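Local coordinates for periplasmic binding protein (Pseudomonas aeruginosa, PDB 2R79) that binds heme in the periplasm and probably hands it on for transport into the cell, at residues L1-G9 against K103-P111; A8-V16 against L240-L248. One frame throughout, in Å; residues are numbered along the deposited sequence.

Contact 1: L1-G9 against K103-P111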
ATOM      1  N   LEU A   1     -10.667  43.233  -2.820  1.00 39.49           N
ATOM      2  CA  LEU A   1     -10.039  42.111  -2.053  1.00 40.28           C
ATOM      3  C   LEU A   1      -9.063  41.330  -2.924  1.00 38.82           C
ATOM      4  O   LEU A   1      -9.367  41.006  -4.069  1.00 40.19           O
ATOM      5  CB  LEU A   1     -11.114  41.154  -1.536  1.00 39.95           C
ATOM      6  CG  LEU A   1     -12.180  41.727  -0.602  1.00 40.33           C
ATOM      7  CD1 LEU A   1     -13.158  40.623  -0.226  1.00 39.72           C
ATOM      8  CD2 LEU A   1     -11.524  42.317   0.638  1.00 40.10           C
ATOM      9  N   PRO A   2      -7.875  41.017  -2.390  1.00 37.38           N
ATOM     10  CA  PRO A   2      -6.877  40.264  -3.160  1.00 37.24           C
ATOM     11  C   PRO A   2      -7.402  38.923  -3.674  1.00 37.55           C
ATOM     12  O   PRO A   2      -8.090  38.197  -2.952  1.00 36.45           O
ATOM     13  CB  PRO A   2      -5.719  40.112  -2.169  1.00 36.76           C
ATOM     14  CG  PRO A   2      -6.385  40.200  -0.831  1.00 35.73           C
ATOM     15  CD  PRO A   2      -7.383  41.305  -1.034  1.00 37.00           C
ATOM     16  N   GLN A   3      -7.072  38.601  -4.925  1.00 37.95           N
ATOM     17  CA  GLN A   3      -7.516  37.356  -5.547  1.00 37.96           C
ATOM     18  C   GLN A   3      -6.413  36.318  -5.695  1.00 37.14           C
ATOM     19  O   GLN A   3      -6.677  35.117  -5.662  1.00 38.16           O
ATOM     20  CB  GLN A   3      -8.117  37.640  -6.921  1.00 39.25           C
ATOM     21  CG  GLN A   3      -9.344  38.517  -6.877  1.00 40.48           C
ATOM     22  CD  GLN A   3     -10.425  37.946  -5.994  1.00 42.25           C
ATOM     23  OE1 GLN A   3     -10.928  36.850  -6.239  1.00 42.91           O
ATOM     24  NE2 GLN A   3     -10.793  38.688  -4.953  1.00 43.14           N
ATOM     25  N   ARG A   4      -5.181  36.778  -5.882  1.00 36.39           N
ATOM     26  CA  ARG A   4      -4.055  35.865  -6.026  1.00 35.80           C
ATOM     27  C   ARG A   4      -3.119  36.022  -4.833  1.00 34.44           C
ATOM     28  O   ARG A   4      -2.486  37.062  -4.656  1.00 33.39           O
ATOM     29  CB  ARG A   4      -3.297  36.138  -7.326  1.00 37.65           C
ATOM     30  CG  ARG A   4      -4.160  36.101  -8.590  1.00 40.05           C
ATOM     31  CD  ARG A   4      -3.307  35.801  -9.820  1.00 41.62           C
ATOM     32  NE  ARG A   4      -3.414  34.396 -10.210  1.00 43.99           N
ATOM     33  CZ  ARG A   4      -2.397  33.650 -10.628  1.00 43.01           C
ATOM     34  NH1 ARG A   4      -1.182  34.166 -10.712  1.00 37.78           N
ATOM     35  NH2 ARG A   4      -2.599  32.382 -10.969  1.00 46.28           N
ATOM     36  N   TRP A   5      -3.038  34.975  -4.024  1.00 32.94           N
ATOM     37  CA  TRP A   5      -2.208  34.981  -2.825  1.00 32.36           C
ATOM     38  C   TRP A   5      -1.012  34.046  -2.895  1.00 32.01           C
ATOM     39  O   TRP A   5      -1.096  32.947  -3.438  1.00 32.50           O
ATOM     40  CB  TRP A   5      -3.024  34.543  -1.607  1.00 30.07           C
ATOM     41  CG  TRP A   5      -4.162  35.418  -1.211  1.00 29.93           C
ATOM     42  CD1 TRP A   5      -5.137  35.926  -2.020  1.00 29.85           C
ATOM     43  CD2 TRP A   5      -4.506  35.807   0.124  1.00 28.60           C
ATOM     44  NE1 TRP A   5      -6.072  36.603  -1.270  1.00 29.23           N
ATOM     45  CE2 TRP A   5      -5.708  36.545   0.049  1.00 28.95           C
ATOM     46  CE3 TRP A   5      -3.915  35.599   1.378  1.00 28.07           C
ATOM     47  CZ2 TRP A   5      -6.332  37.077   1.181  1.00 29.77           C
ATOM     48  CZ3 TRP A   5      -4.535  36.126   2.505  1.00 29.22           C
ATOM     49  CH2 TRP A   5      -5.736  36.858   2.398  1.00 29.25           C
ATOM     50  N   VAL A   6       0.099  34.495  -2.333  1.00 31.98           N
ATOM     51  CA  VAL A   6       1.295  33.676  -2.233  1.00 32.99           C
ATOM     52  C   VAL A   6       1.541  33.682  -0.726  1.00 34.56           C
ATOM     53  O   VAL A   6       1.534  34.744  -0.097  1.00 34.26           O
ATOM     54  CB  VAL A   6       2.489  34.282  -2.981  1.00 32.13           C
ATOM     55  CG1 VAL A   6       3.779  33.624  -2.524  1.00 28.56           C
ATOM     56  CG2 VAL A   6       2.311  34.062  -4.473  1.00 31.25           C
ATOM     57  N   SER A   7       1.726  32.504  -0.142  1.00 33.35           N
ATOM     58  CA  SER A   7       1.915  32.427   1.296  1.00 34.47           C
ATOM     59  C   SER A   7       3.192  31.741   1.752  1.00 34.81           C
ATOM     60  O   SER A   7       3.539  30.653   1.275  1.00 34.37           O
ATOM     61  CB  SER A   7       0.709  31.733   1.929  1.00 33.74           C
ATOM     62  OG  SER A   7       0.876  31.609   3.327  1.00 36.64           O
ATOM     63  N   ALA A   8       3.875  32.391   2.692  1.00 33.67           N
ATOM     64  CA  ALA A   8       5.116  31.890   3.270  1.00 32.92           C
ATOM     65  C   ALA A   8       4.892  31.641   4.757  1.00 33.43           C
ATOM     66  O   ALA A   8       4.567  32.559   5.507  1.00 33.12           O
ATOM     67  CB  ALA A   8       6.225  32.900   3.076  1.00 33.01           C
ATOM     68  N   GLY A   9       5.067  30.392   5.179  1.00 34.90           N
ATOM     69  CA  GLY A   9       4.861  30.038   6.573  1.00 33.82           C
ATOM     70  C   GLY A   9       3.748  29.014   6.681  1.00 33.96           C
ATOM     71  O   GLY A   9       2.575  29.345   6.530  1.00 34.33           O
ATOM     72  N   LYS A 103      -7.053  39.693  10.566  1.00 36.28           N
ATOM     73  CA  LYS A 103      -6.593  40.208   9.282  1.00 37.55           C
ATOM     74  C   LYS A 103      -6.946  39.285   8.118  1.00 37.47           C
ATOM     75  O   LYS A 103      -7.518  39.730   7.125  1.00 38.39           O
ATOM     76  CB  LYS A 103      -5.083  40.435   9.314  1.00 38.31           C
ATOM     77  CG  LYS A 103      -4.638  41.440  10.353  1.00 41.31           C
ATOM     78  CD  LYS A 103      -3.135  41.669  10.300  1.00 44.39           C
ATOM     79  CE  LYS A 103      -2.710  42.681  11.352  1.00 48.44           C
ATOM     80  NZ  LYS A 103      -1.265  43.023  11.246  1.00 52.82           N
ATOM     81  N   LEU A 104      -6.602  38.004   8.239  1.00 36.31           N
ATOM     82  CA  LEU A 104      -6.896  37.044   7.180  1.00 34.26           C
ATOM     83  C   LEU A 104      -8.377  37.073   6.853  1.00 33.63           C
ATOM     84  O   LEU A 104      -8.766  37.057   5.687  1.00 32.97           O
ATOM     85  CB  LEU A 104      -6.491  35.632   7.598  1.00 32.78           C
ATOM     86  CG  LEU A 104      -4.995  35.386   7.787  1.00 32.99           C
ATOM     87  CD1 LEU A 104      -4.767  33.932   8.176  1.00 30.78           C
ATOM     88  CD2 LEU A 104      -4.249  35.719   6.501  1.00 31.34           C
ATOM     89  N   GLY A 105      -9.202  37.121   7.891  1.00 33.64           N
ATOM     90  CA  GLY A 105     -10.634  37.161   7.682  1.00 34.85           C
ATOM     91  C   GLY A 105     -11.029  38.352   6.830  1.00 36.29           C
ATOM     92  O   GLY A 105     -11.814  38.216   5.892  1.00 37.45           O
ATOM     93  N   ASP A 106     -10.473  39.519   7.143  1.00 36.48           N
ATOM     94  CA  ASP A 106     -10.791  40.728   6.401  1.00 36.75           C
ATOM     95  C   ASP A 106     -10.316  40.700   4.954  1.00 34.88           C
ATOM     96  O   ASP A 106     -11.089  41.010   4.050  1.00 35.00           O
ATOM     97  CB  ASP A 106     -10.220  41.965   7.104  1.00 39.96           C
ATOM     98  CG  ASP A 106     -10.955  42.301   8.396  1.00 44.53           C
ATOM     99  OD1 ASP A 106     -12.127  41.891   8.550  1.00 46.21           O
ATOM    100  OD2 ASP A 106     -10.362  42.991   9.257  1.00 47.22           O
ATOM    101  N   TRP A 107      -9.059  40.343   4.725  1.00 32.43           N
ATOM    102  CA  TRP A 107      -8.550  40.307   3.356  1.00 32.97           C
ATOM    103  C   TRP A 107      -9.219  39.216   2.522  1.00 31.81           C
ATOM    104  O   TRP A 107      -9.166  39.247   1.294  1.00 33.75           O
ATOM    105  CB  TRP A 107      -7.032  40.097   3.333  1.00 32.33           C
ATOM    106  CG  TRP A 107      -6.253  41.079   4.150  1.00 35.90           C
ATOM    107  CD1 TRP A 107      -6.541  42.401   4.342  1.00 37.34           C
ATOM    108  CD2 TRP A 107      -5.049  40.820   4.884  1.00 36.86           C
ATOM    109  NE1 TRP A 107      -5.595  42.981   5.156  1.00 37.51           N
ATOM    110  CE2 TRP A 107      -4.667  42.033   5.503  1.00 38.41           C
ATOM    111  CE3 TRP A 107      -4.255  39.681   5.081  1.00 37.91           C
ATOM    112  CZ2 TRP A 107      -3.523  42.139   6.309  1.00 39.50           C
ATOM    113  CZ3 TRP A 107      -3.113  39.788   5.884  1.00 39.16           C
ATOM    114  CH2 TRP A 107      -2.763  41.010   6.488  1.00 38.92           C
ATOM    115  N   LEU A 108      -9.853  38.259   3.191  1.00 30.63           N
ATOM    116  CA  LEU A 108     -10.518  37.144   2.517  1.00 29.72           C
ATOM    117  C   LEU A 108     -12.017  37.405   2.364  1.00 30.20           C
ATOM    118  O   LEU A 108     -12.703  36.728   1.597  1.00 29.85           O
ATOM    119  CB  LEU A 108     -10.295  35.861   3.326  1.00 26.93           C
ATOM    120  CG  LEU A 108      -9.598  34.618   2.756  1.00 27.64           C
ATOM    121  CD1 LEU A 108      -8.662  34.947   1.608  1.00 23.94           C
ATOM    122  CD2 LEU A 108      -8.841  33.949   3.901  1.00 23.64           C
ATOM    123  N   GLY A 109     -12.521  38.377   3.118  1.00 30.44           N
ATOM    124  CA  GLY A 109     -13.929  38.714   3.057  1.00 30.66           C
ATOM    125  C   GLY A 109     -14.840  37.804   3.856  1.00 32.45           C
ATOM    126  O   GLY A 109     -16.024  37.687   3.548  1.00 32.85           O
ATOM    127  N   VAL A 110     -14.304  37.155   4.886  1.00 34.52           N
ATOM    128  CA  VAL A 110     -15.114  36.268   5.721  1.00 34.57           C
ATOM    129  C   VAL A 110     -14.853  36.509   7.206  1.00 36.76           C
ATOM    130  O   VAL A 110     -14.514  35.585   7.950  1.00 37.55           O
ATOM    131  CB  VAL A 110     -14.841  34.781   5.388  1.00 33.39           C
ATOM    132  CG1 VAL A 110     -15.446  34.431   4.035  1.00 32.93           C
ATOM    133  CG2 VAL A 110     -13.349  34.520   5.375  1.00 31.64           C
ATOM    134  N   PRO A 111     -15.033  37.759   7.661  1.00 37.52           N
ATOM    135  CA  PRO A 111     -14.817  38.134   9.062  1.00 36.88           C
ATOM    136  C   PRO A 111     -15.535  37.244  10.072  1.00 37.28           C
ATOM    137  O   PRO A 111     -14.988  36.946  11.135  1.00 38.59           O
ATOM    138  CB  PRO A 111     -15.296  39.585   9.110  1.00 37.32           C
ATOM    139  CG  PRO A 111     -16.343  39.634   8.033  1.00 39.08           C
ATOM    140  CD  PRO A 111     -15.677  38.860   6.923  1.00 38.40           C
TER
HETATM  141  O   HOH W   1      -9.524  37.713  -0.915  1.00 40.77           O

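Contact 2: A8-V16 against L240-L248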
ATOM      1  N   ALA A   8       3.875  32.391   2.692  1.00 33.67           N
ATOM      2  CA  ALA A   8       5.116  31.890   3.270  1.00 32.92           C
ATOM      3  C   ALA A   8       4.892  31.641   4.757  1.00 33.43           C
ATOM      4  O   ALA A   8       4.567  32.559   5.507  1.00 33.12           O
ATOM      5  CB  ALA A   8       6.225  32.900   3.076  1.00 33.01           C
ATOM      6  N   GLY A   9       5.067  30.392   5.179  1.00 34.90           N
ATOM      7  CA  GLY A   9       4.861  30.038   6.573  1.00 33.82           C
ATOM      8  C   GLY A   9       3.748  29.014   6.681  1.00 33.96           C
ATOM      9  O   GLY A   9       2.575  29.345   6.530  1.00 34.33           O
ATOM     10  N   GLY A  10       4.123  27.766   6.945  1.00 33.12           N
ATOM     11  CA  GLY A  10       3.158  26.685   7.057  1.00 33.08           C
ATOM     12  C   GLY A  10       1.802  26.988   7.678  1.00 31.85           C
ATOM     13  O   GLY A  10       0.770  26.837   7.024  1.00 31.17           O
ATOM     14  N   SER A  11       1.796  27.407   8.938  1.00 31.19           N
ATOM     15  CA  SER A  11       0.550  27.700   9.637  1.00 29.53           C
ATOM     16  C   SER A  11      -0.314  28.777   8.995  1.00 28.61           C
ATOM     17  O   SER A  11      -1.536  28.696   9.058  1.00 29.22           O
ATOM     18  CB  SER A  11       0.841  28.056  11.093  1.00 30.14           C
ATOM     19  OG  SER A  11       1.328  26.917  11.781  1.00 30.98           O
ATOM     20  N   LEU A  12       0.303  29.790   8.393  1.00 26.84           N
ATOM     21  CA  LEU A  12      -0.463  30.841   7.734  1.00 25.17           C
ATOM     22  C   LEU A  12      -1.263  30.226   6.580  1.00 26.19           C
ATOM     23  O   LEU A  12      -2.463  30.474   6.435  1.00 24.28           O
ATOM     24  CB  LEU A  12       0.476  31.917   7.192  1.00 26.24           C
ATOM     25  CG  LEU A  12       0.486  33.261   7.923  1.00 30.26           C
ATOM     26  CD1 LEU A  12       0.663  33.037   9.414  1.00 30.59           C
ATOM     27  CD2 LEU A  12       1.603  34.138   7.369  1.00 29.85           C
ATOM     28  N   SER A  13      -0.586  29.419   5.768  1.00 25.02           N
ATOM     29  CA  SER A  13      -1.216  28.760   4.631  1.00 25.67           C
ATOM     30  C   SER A  13      -2.381  27.884   5.073  1.00 24.26           C
ATOM     31  O   SER A  13      -3.429  27.862   4.426  1.00 23.27           O
ATOM     32  CB  SER A  13      -0.193  27.907   3.876  1.00 25.94           C
ATOM     33  OG  SER A  13       0.826  28.713   3.324  1.00 28.71           O
ATOM     34  N   GLU A  14      -2.189  27.153   6.166  1.00 22.83           N
ATOM     35  CA  GLU A  14      -3.249  26.293   6.672  1.00 23.71           C
ATOM     36  C   GLU A  14      -4.465  27.132   7.030  1.00 22.16           C
ATOM     37  O   GLU A  14      -5.596  26.726   6.779  1.00 20.25           O
ATOM     38  CB  GLU A  14      -2.799  25.532   7.919  1.00 25.08           C
ATOM     39  CG  GLU A  14      -1.683  24.549   7.703  1.00 27.88           C
ATOM     40  CD  GLU A  14      -1.482  23.647   8.906  1.00 31.34           C
ATOM     41  OE1 GLU A  14      -2.399  22.854   9.210  1.00 31.62           O
ATOM     42  OE2 GLU A  14      -0.414  23.737   9.551  1.00 31.53           O
ATOM     43  N   TRP A  15      -4.224  28.295   7.629  1.00 21.83           N
ATOM     44  CA  TRP A  15      -5.320  29.175   8.023  1.00 23.45           C
ATOM     45  C   TRP A  15      -6.088  29.699   6.823  1.00 22.91           C
ATOM     46  O   TRP A  15      -7.313  29.712   6.843  1.00 23.75           O
ATOM     47  CB  TRP A  15      -4.805  30.335   8.878  1.00 21.56           C
ATOM     48  CG  TRP A  15      -4.674  29.961  10.313  1.00 23.49           C
ATOM     49  CD1 TRP A  15      -3.554  30.057  11.089  1.00 23.07           C
ATOM     50  CD2 TRP A  15      -5.694  29.400  11.150  1.00 23.02           C
ATOM     51  NE1 TRP A  15      -3.813  29.588  12.355  1.00 22.66           N
ATOM     52  CE2 TRP A  15      -5.117  29.179  12.421  1.00 23.46           C
ATOM     53  CE3 TRP A  15      -7.040  29.062  10.948  1.00 22.14           C
ATOM     54  CZ2 TRP A  15      -5.840  28.637  13.490  1.00 23.28           C
ATOM     55  CZ3 TRP A  15      -7.761  28.522  12.010  1.00 22.36           C
ATOM     56  CH2 TRP A  15      -7.157  28.316  13.266  1.00 23.16           C
ATOM     57  N   VAL A  16      -5.376  30.120   5.783  1.00 22.46           N
ATOM     58  CA  VAL A  16      -6.027  30.614   4.577  1.00 23.76           C
ATOM     59  C   VAL A  16      -6.963  29.527   4.057  1.00 24.54           C
ATOM     60  O   VAL A  16      -8.128  29.788   3.746  1.00 26.63           O
ATOM     61  CB  VAL A  16      -4.997  30.968   3.478  1.00 23.52           C
ATOM     62  CG1 VAL A  16      -5.706  31.228   2.159  1.00 23.20           C
ATOM     63  CG2 VAL A  16      -4.202  32.204   3.886  1.00 22.38           C
ATOM     64  N   LEU A 240       5.344  23.764  13.863  1.00 23.34           N
ATOM     65  CA  LEU A 240       6.055  24.852  14.543  1.00 24.91           C
ATOM     66  C   LEU A 240       6.479  26.039  13.663  1.00 25.40           C
ATOM     67  O   LEU A 240       7.189  26.937  14.118  1.00 26.13           O
ATOM     68  CB  LEU A 240       7.296  24.276  15.236  1.00 23.87           C
ATOM     69  CG  LEU A 240       7.057  23.086  16.169  1.00 23.33           C
ATOM     70  CD1 LEU A 240       8.392  22.543  16.676  1.00 22.69           C
ATOM     71  CD2 LEU A 240       6.173  23.517  17.333  1.00 22.02           C
ATOM     72  N   VAL A 241       6.055  26.048  12.407  1.00 26.55           N
ATOM     73  CA  VAL A 241       6.419  27.135  11.503  1.00 27.70           C
ATOM     74  C   VAL A 241       5.244  28.065  11.207  1.00 28.25           C
ATOM     75  O   VAL A 241       4.104  27.616  11.072  1.00 27.29           O
ATOM     76  CB  VAL A 241       6.940  26.584  10.157  1.00 28.81           C
ATOM     77  CG1 VAL A 241       7.434  27.731   9.289  1.00 29.45           C
ATOM     78  CG2 VAL A 241       8.049  25.570  10.399  1.00 28.25           C
ATOM     79  N   GLY A 242       5.532  29.360  11.116  1.00 29.05           N
ATOM     80  CA  GLY A 242       4.503  30.343  10.813  1.00 28.75           C
ATOM     81  C   GLY A 242       3.442  30.635  11.864  1.00 29.69           C
ATOM     82  O   GLY A 242       2.290  30.914  11.517  1.00 31.73           O
ATOM     83  N   GLY A 243       3.807  30.585  13.143  1.00 27.92           N
ATOM     84  CA  GLY A 243       2.836  30.866  14.185  1.00 25.83           C
ATOM     85  C   GLY A 243       1.918  29.701  14.504  1.00 24.88           C
ATOM     86  O   GLY A 243       2.050  28.618  13.941  1.00 25.79           O
ATOM     87  N   LEU A 244       0.986  29.929  15.416  1.00 24.07           N
ATOM     88  CA  LEU A 244       0.035  28.911  15.846  1.00 23.30           C
ATOM     89  C   LEU A 244      -0.892  28.481  14.722  1.00 23.46           C
ATOM     90  O   LEU A 244      -1.645  29.298  14.197  1.00 23.90           O
ATOM     91  CB  LEU A 244      -0.789  29.446  17.017  1.00 23.64           C
ATOM     92  CG  LEU A 244      -0.201  29.294  18.421  1.00 24.88           C
ATOM     93  CD1 LEU A 244       1.314  29.159  18.373  1.00 23.16           C
ATOM     94  CD2 LEU A 244      -0.640  30.472  19.263  1.00 22.59           C
ATOM     95  N   GLY A 245      -0.849  27.195  14.376  1.00 21.59           N
ATOM     96  CA  GLY A 245      -1.673  26.681  13.296  1.00 20.74           C
ATOM     97  C   GLY A 245      -2.901  25.895  13.723  1.00 21.39           C
ATOM     98  O   GLY A 245      -2.996  25.462  14.873  1.00 22.69           O
ATOM     99  N   PRO A 246      -3.848  25.666  12.796  1.00 20.16           N
ATOM    100  CA  PRO A 246      -5.098  24.934  13.031  1.00 20.19           C
ATOM    101  C   PRO A 246      -4.975  23.468  13.439  1.00 20.26           C
ATOM    102  O   PRO A 246      -5.921  22.892  13.968  1.00 19.79           O
ATOM    103  CB  PRO A 246      -5.856  25.114  11.714  1.00 18.81           C
ATOM    104  CG  PRO A 246      -4.752  25.184  10.711  1.00 21.79           C
ATOM    105  CD  PRO A 246      -3.733  26.068  11.381  1.00 19.29           C
ATOM    106  N   ARG A 247      -3.816  22.862  13.209  1.00 21.29           N
ATOM    107  CA  ARG A 247      -3.634  21.458  13.570  1.00 19.59           C
ATOM    108  C   ARG A 247      -3.071  21.250  14.969  1.00 20.05           C
ATOM    109  O   ARG A 247      -3.019  20.122  15.447  1.00 21.03           O
ATOM    110  CB  ARG A 247      -2.731  20.753  12.555  1.00 19.37           C
ATOM    111  CG  ARG A 247      -3.350  20.545  11.173  1.00 18.01           C
ATOM    112  CD  ARG A 247      -2.355  19.849  10.250  1.00 19.18           C
ATOM    113  NE  ARG A 247      -1.135  20.641  10.088  1.00 20.52           N
ATOM    114  CZ  ARG A 247       0.091  20.131  10.031  1.00 19.71           C
ATOM    115  NH1 ARG A 247       0.274  18.821  10.116  1.00 18.46           N
ATOM    116  NH2 ARG A 247       1.138  20.938   9.909  1.00 18.55           N
ATOM    117  N   LEU A 248      -2.655  22.324  15.632  1.00 21.13           N
ATOM    118  CA  LEU A 248      -2.093  22.194  16.974  1.00 22.17           C
ATOM    119  C   LEU A 248      -3.022  21.505  17.963  1.00 22.90           C
ATOM    120  O   LEU A 248      -2.575  20.688  18.763  1.00 25.14           O
ATOM    121  CB  LEU A 248      -1.665  23.561  17.520  1.00 20.18           C
ATOM    122  CG  LEU A 248      -0.375  24.077  16.878  1.00 20.66           C
ATOM    123  CD1 LEU A 248      -0.002  25.428  17.460  1.00 19.57           C
ATOM    124  CD2 LEU A 248       0.752  23.065  17.119  1.00 19.58           C
TER
HETATM  125  O   HOH W   2      -1.144  23.646  12.396  1.00 24.20           O

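Contact 1: L1-G9 against K103-P111
Trp5 meets Trp107 through the far rim of its indole: CH2 lies 3.6 Å from Trp107 CB, and the two side chains cross at about a right angle, so the rings do not stack. The approach illustrates how a large aromatic can join a strand to a helix by its edge. Near the plane of the Trp5 ring the rim finds the carbonyl of Trp107, with O 3.6 Å from CZ2, and on the six-membered ring CZ3 is 4.0 Å from Leu104 CD2. The direction of the indole follows from its first torsion (chi1 -64°), which sets CG anti to the carbonyl carbon, and from a bond within the 1-9 segment: NE1 donates to Pro2 O at 3.1 Å. That oxygen lies close to the ring plane, whereas the N-H reaches it from well above the plane of the Pro2 carbonyl, not along a lone pair. Pro2 and Leu1 extend the contact to the end of helix 94-108. The Pro2 ring sets CD 3.6 Å from Trp107 O. Leu1 forks over the helix terminus, CD2 resting near the carbonyls of Asp106 and Trp107 while CD1 sits 3.9 Å from Gly109 CA. Gly109 closes the helix in a Schellman motif. Beyond the two segments, Trp107 forms a cation-pi pair with Arg84, and Trp5 also touches Leu25 and Ile62 of the neighbouring strands. No direct hydrogen bond joins the segments; a water donates to Trp107 O at 2.7 Å and, over a short distance, to Pro2 O. The chemistry is thus one of apolar contacts at the rim of the indole, beside a water bridge between two carbonyls: Pro2 O appears to serve both the indole N-H and the water, which in turn gives the Trp107 carbonyl at the helix end a donor.

Contact 2: A8-V16 against L240-L248
Ser11 turns its hydroxyl into the arch formed by Val241 to Gly245, a compact example of a helix start held by a glycine-rich loop. With chi1 at -67°, OG lies beside its own backbone N, and both atoms address Val241 O: the N-H bonds to it at 3.2 Å, and OG is within hydrogen-bonding distance of it. Gly243 O is also near, 2.8 Å from OG, and the one hydroxyl proton may go to either carbonyl. Gly242, which has positive phi, and Gly9 bring their backbones close, CA to CA 4.3 Å.

One turn on, Glu14 reaches out past Pro246, its CB 3.4 Å from Pro246 CG, to the bent arm of Arg247. The arginine, folded at chi3 (-60°), grips it side-on: NE binds OE1 at 2.7 Å and NH2 binds OE2 at 3.2 Å. Both nitrogens approach from above the carboxylate plane, and the two flat groups are inclined by 53°. A water links OE2 to Arg247 N, and Asp236 gives the guanidinium a second acidic partner.

Trp15 presents a face and an edge. Pro246 CD lies over its five-membered ring in a CH-pi contact, 3.7 Å from the centroid, while NE1 donates in the ring plane to a lone pair of Leu244 O at 2.9 Å.

Val241 belongs to the heme pocket and touches the porphyrin. In this member of the periplasmic binding protein family, the glycine-rich loop before helix 248-259 is thus held on the N-terminal end of helix 10-18, beside the ligand site.

From the N terminus the chain runs through strand 5-7 into helix 10-18, so the first segments of the two contacts are consecutive and share Ala8 and Gly9. Contact 1 closes a loop of 93 residues by bringing the end of helix 94-108 back to the N-terminal strand; contact 2 closes a longer one, of 223 residues, by returning the chain to helix 10-18 from the loop before helix 248-259. The segments alternate, so the closures cross. Their centres lie 14 Å apart, joined by Leu104 packing on Trp15 and a probable Ser7–Ser13 hydrogen bond. Contact 1 ties strand 5-7 to helix 94-108, contact 2 the following helix to the loop carrying Val241 of the heme pocket.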